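Local coordinates for membrane lipoprotein TpN32 (Treponema pallidum, PDB 1XS5) that binds L-methionine in the cleft of a periplasmic-binding-protein fold and, as a membrane lipoprotein, probably captures it for uptake, at residues N39-A42 / L43-V47; Q58-P61 / H62-F66. All blocks are in the same frame, centred on the assembly; numbering follows the deposited sequence.

In the fold
Contact 1 is the start of helix 40-49, and contact 2 is the passage from the end of strand 54-59 into helix 60-70; each helix is capped by a side chain, Asn-39 in the first and His-59 in the second, and both contacts touch the methyl end of the bound methionine. Contact 1 is partly buried, with Val-41 and Glu-45 on a more open flank; contact 2 is buried, and Gln-58, His-59 and His-62 line the methionine pocket, while Gln-64 and Gln-65 are partly exposed. The two meet directly: Asn-44 OD1 lies 3.0 Å from Gln-58 NE2, a probable hydrogen bond, and the rings of Tyr-40 and His-62 pack edge-to-face beside the ligand.

Contact 1: N39-A42 / L43-V47; sequences NYVA and LNEAV. With MET (methionine), chain B.
Val-41 and Glu-45 are joined in the first turns of helix 40-49 by a regular i to i+4 bond, Glu-45 N to Val-41 O at 2.9 Å, whereas the bonds from Leu-43 N to Asn-39 O and from Asn-44 N to Tyr-40 O are weak. Asn-39 is the N-cap: its short amide side chain folds back over the helix start, chi1 68°, and OD1 accepts from Ala-42 N at 3.0 Å. The donor stands well above the carbonyl plane. One turn on, Val-41 CG1 lies 3.5 Å from Glu-45 CD, the branch meeting the carboxylate carbon where the two side chains cross obliquely. Tyr-40 points away from this turn and offers one ring face to the ligand; the methionine CE sits off-centre over it, 3.7 Å from Tyr-40 CE1. Asn-44, on the buried side, gives ND2 to a water at 2.9 Å, and that water donates weakly to Tyr-40 O. Asn-44 OD1 accepts from Asn-55 ND2 and Gln-58 NE2, so both ends of the amide are occupied and its rotation is fixed. Leu-43, by contrast, suits the apolar side against Phe-37 and Phe-57. The chemistry implies a division of labour: the cap satisfies a first-turn N-H, Asn-44 ties the helix to strand 54-59, and the aromatic face of Tyr-40 gives the ligand's uncharged thioether end an apolar wall.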
# COMPACT_ATOMS: atom_id res chain seq x y z
N ASN A 39 3.87 -11.83 3.49
CA ASN A 39 4.82 -10.74 3.56
C ASN A 39 5.22 -10.20 2.24
O ASN A 39 5.08 -10.88 1.22
CB ASN A 39 6.04 -11.06 4.42
CG ASN A 39 6.93 -12.10 3.81
OD1 ASN A 39 7.85 -11.80 3.04
ND2 ASN A 39 6.67 -13.36 4.18
N TYR A 40 5.66 -8.95 2.26
CA TYR A 40 6.01 -8.24 1.03
C TYR A 40 7.09 -8.91 0.14
O TYR A 40 6.94 -9.03 -1.09
CB TYR A 40 6.47 -6.81 1.35
CG TYR A 40 5.49 -5.89 2.07
CD1 TYR A 40 4.10 -6.05 1.98
CD2 TYR A 40 5.97 -4.77 2.78
CE1 TYR A 40 3.21 -5.10 2.56
CE2 TYR A 40 5.09 -3.82 3.39
CZ TYR A 40 3.72 -3.99 3.26
OH TYR A 40 2.90 -3.00 3.76
N VAL A 41 8.17 -9.34 0.77
CA VAL A 41 9.26 -9.93 0.00
C VAL A 41 8.87 -11.24 -0.65
O VAL A 41 9.18 -11.48 -1.83
CB VAL A 41 10.49 -10.09 0.92
CG1 VAL A 41 11.61 -10.86 0.18
CG2 VAL A 41 10.99 -8.67 1.35
N ALA A 42 8.17 -12.08 0.09
CA ALA A 42 7.76 -13.37 -0.47
C ALA A 42 6.89 -13.23 -1.72
O ALA A 42 6.92 -14.06 -2.66
CB ALA A 42 7.03 -14.16 0.62
N LEU A 43 6.04 -12.21 -1.72
CA LEU A 43 5.17 -12.00 -2.87
C LEU A 43 5.97 -11.64 -4.12
O LEU A 43 5.64 -12.07 -5.22
CB LEU A 43 4.18 -10.84 -2.57
CG LEU A 43 2.91 -11.22 -1.78
CD1 LEU A 43 2.38 -10.06 -0.92
CD2 LEU A 43 1.87 -11.65 -2.82
N ASN A 44 6.95 -10.76 -3.97
CA ASN A 44 7.74 -10.38 -5.15
C ASN A 44 8.71 -11.48 -5.59
O ASN A 44 8.93 -11.68 -6.78
CB ASN A 44 8.48 -9.05 -4.90
CG ASN A 44 7.57 -7.83 -5.13
OD1 ASN A 44 6.66 -7.88 -5.94
ND2 ASN A 44 7.83 -6.73 -4.41
N GLU A 45 9.29 -12.20 -4.63
CA GLU A 45 10.19 -13.28 -4.99
C GLU A 45 9.42 -14.39 -5.71
O GLU A 45 9.97 -15.06 -6.59
CB GLU A 45 10.87 -13.84 -3.73
CG GLU A 45 11.83 -12.86 -3.08
CD GLU A 45 12.62 -13.47 -1.90
OE1 GLU A 45 12.11 -14.40 -1.21
OE2 GLU A 45 13.76 -13.00 -1.64
N ALA A 46 8.13 -14.59 -5.38
CA ALA A 46 7.37 -15.68 -6.03
C ALA A 46 7.11 -15.31 -7.48
O ALA A 46 7.07 -16.19 -8.37
CB ALA A 46 6.04 -15.97 -5.30
N VAL A 47 6.87 -14.03 -7.74
CA VAL A 47 6.69 -13.62 -9.14
C VAL A 47 8.07 -13.77 -9.87
O VAL A 47 8.13 -14.27 -11.00
CB VAL A 47 6.20 -12.14 -9.26
CG1 VAL A 47 6.35 -11.65 -10.74
CG2 VAL A 47 4.71 -12.02 -8.82
N MET B . -1.66 -1.16 0.04
CA MET B . -0.39 -0.49 0.48
C MET B . -0.44 1.05 0.42
O MET B . -0.03 1.72 1.40
CB MET B . 0.80 -0.97 -0.39
CG MET B . 2.13 -0.55 0.20
SD MET B . 3.56 -1.04 -0.79
CE MET B . 3.67 -2.81 -0.28
OXT MET B . -0.90 1.58 -0.62
O HOH W 1 8.96 -6.81 -1.77

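Contact 2: Q58-P61 / H62-F66; sequences QHVP and HMQQF. With MET (methionine), chain B.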
# COMPACT_ATOMS: atom_id res chain seq x y z
N GLN A 58 1.21 -3.84 -3.95
CA GLN A 58 2.14 -2.75 -3.70
C GLN A 58 2.00 -1.58 -4.66
O GLN A 58 1.24 -1.66 -5.64
CB GLN A 58 3.56 -3.31 -3.85
CG GLN A 58 3.95 -3.55 -5.37
CD GLN A 58 5.11 -4.55 -5.60
OE1 GLN A 58 6.21 -4.37 -5.12
NE2 GLN A 58 4.84 -5.59 -6.33
N HIS A 59 2.76 -0.52 -4.37
CA HIS A 59 2.79 0.64 -5.27
C HIS A 59 4.17 0.63 -6.01
O HIS A 59 5.05 -0.18 -5.69
CB HIS A 59 2.55 1.94 -4.49
CG HIS A 59 3.31 2.05 -3.20
ND1 HIS A 59 4.69 2.04 -3.13
CD2 HIS A 59 2.88 2.24 -1.94
CE1 HIS A 59 5.07 2.23 -1.88
NE2 HIS A 59 3.98 2.36 -1.14
N VAL A 60 4.35 1.51 -7.01
CA VAL A 60 5.60 1.48 -7.75
C VAL A 60 6.90 1.74 -6.95
O VAL A 60 7.92 1.08 -7.20
CB VAL A 60 5.53 2.41 -9.02
CG1 VAL A 60 6.88 2.42 -9.72
CG2 VAL A 60 4.49 1.83 -10.01
N PRO A 61 6.91 2.72 -6.00
CA PRO A 61 8.13 2.94 -5.23
C PRO A 61 8.55 1.66 -4.47
O PRO A 61 9.72 1.37 -4.34
CB PRO A 61 7.74 4.08 -4.27
CG PRO A 61 6.84 4.94 -5.13
CD PRO A 61 5.96 3.85 -5.84
N HIS A 62 7.57 0.90 -3.99
CA HIS A 62 7.90 -0.34 -3.28
C HIS A 62 8.52 -1.37 -4.24
O HIS A 62 9.49 -2.01 -3.90
CB HIS A 62 6.64 -0.90 -2.61
CG HIS A 62 6.90 -2.14 -1.81
ND1 HIS A 62 6.89 -3.40 -2.36
CD2 HIS A 62 7.27 -2.29 -0.52
CE1 HIS A 62 7.23 -4.28 -1.43
NE2 HIS A 62 7.47 -3.63 -0.31
N MET A 63 7.94 -1.51 -5.41
CA MET A 63 8.41 -2.42 -6.45
C MET A 63 9.84 -2.02 -6.86
O MET A 63 10.73 -2.89 -7.03
CB MET A 63 7.48 -2.31 -7.67
CG MET A 63 7.76 -3.34 -8.74
SD MET A 63 6.90 -2.98 -10.27
CE MET A 63 7.82 -1.49 -10.86
N GLN A 64 10.06 -0.71 -7.02
CA GLN A 64 11.40 -0.21 -7.38
C GLN A 64 12.39 -0.54 -6.31
O GLN A 64 13.50 -0.98 -6.61
CB GLN A 64 11.36 1.31 -7.66
CG GLN A 64 10.61 1.57 -8.95
CD GLN A 64 10.33 3.04 -9.24
OE1 GLN A 64 10.25 3.86 -8.31
NE2 GLN A 64 10.14 3.37 -10.53
N GLN A 65 12.01 -0.34 -5.05
CA GLN A 65 12.89 -0.68 -3.95
C GLN A 65 13.25 -2.17 -4.06
O GLN A 65 14.42 -2.54 -3.93
CB GLN A 65 12.18 -0.40 -2.61
CG GLN A 65 13.07 -0.37 -1.34
CD GLN A 65 13.65 -1.73 -0.93
OE1 GLN A 65 12.96 -2.77 -1.00
NE2 GLN A 65 14.91 -1.72 -0.48
N PHE A 66 12.25 -3.02 -4.29
CA PHE A 66 12.55 -4.46 -4.38
C PHE A 66 13.50 -4.76 -5.54
O PHE A 66 14.44 -5.54 -5.38
CB PHE A 66 11.28 -5.30 -4.57
CG PHE A 66 11.55 -6.75 -4.90
CD1 PHE A 66 11.71 -7.69 -3.89
CD2 PHE A 66 11.65 -7.17 -6.25
CE1 PHE A 66 11.97 -9.05 -4.21
CE2 PHE A 66 11.91 -8.51 -6.58
CZ PHE A 66 12.07 -9.45 -5.55
N MET B . -1.66 -1.16 0.04
CA MET B . -0.39 -0.49 0.48
C MET B . -0.44 1.05 0.42
O MET B . -0.03 1.72 1.40
CB MET B . 0.80 -0.97 -0.39
CG MET B . 2.13 -0.55 0.20
SD MET B . 3.56 -1.04 -0.79
CE MET B . 3.67 -2.81 -0.28
OXT MET B . -0.90 1.58 -0.62
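Gln-58 and His-62 cross at about a right angle, and His-62 ND1 donates to Gln-58 OE1 at 3.0 Å in an almost straight bond of 171°. The Gln-58 chain, extended beyond CG, sets OE1 in the imidazole plane, though ND1 stands tilted from the carbonyl plane. This leaves a ring face for the ligand: methionine CE sits over its centre, 3.6 Å from His-62 CG. His-62 reaches the pocket with CG anti to the backbone N (chi1 -177°). His-59, the N-cap, has its ring tucked between its own N and carbonyl carbon, chi1 45°, a turn that brings ND1 to 3.2 Å from His-62 N, which it caps. Its NE2 bonds to Asn-112, and the ligand sulfur rests over one face, 3.4 Å from His-59 NE2. A histidine suits this place because one ring can cap the helix through ND1, bond through NE2 and still offer a face to the sulfur. Pro-61, which needs no N-H partner, fits the first turn, and Val-60 CG1 packs 3.5 Å from Gln-64 CD. Around this turn, strand 198-203 borders Gln-58, Val-60 and Met-63, helix 110-122 meets His-59 and His-62, and helix 40-49 packs against His-62 and Phe-66.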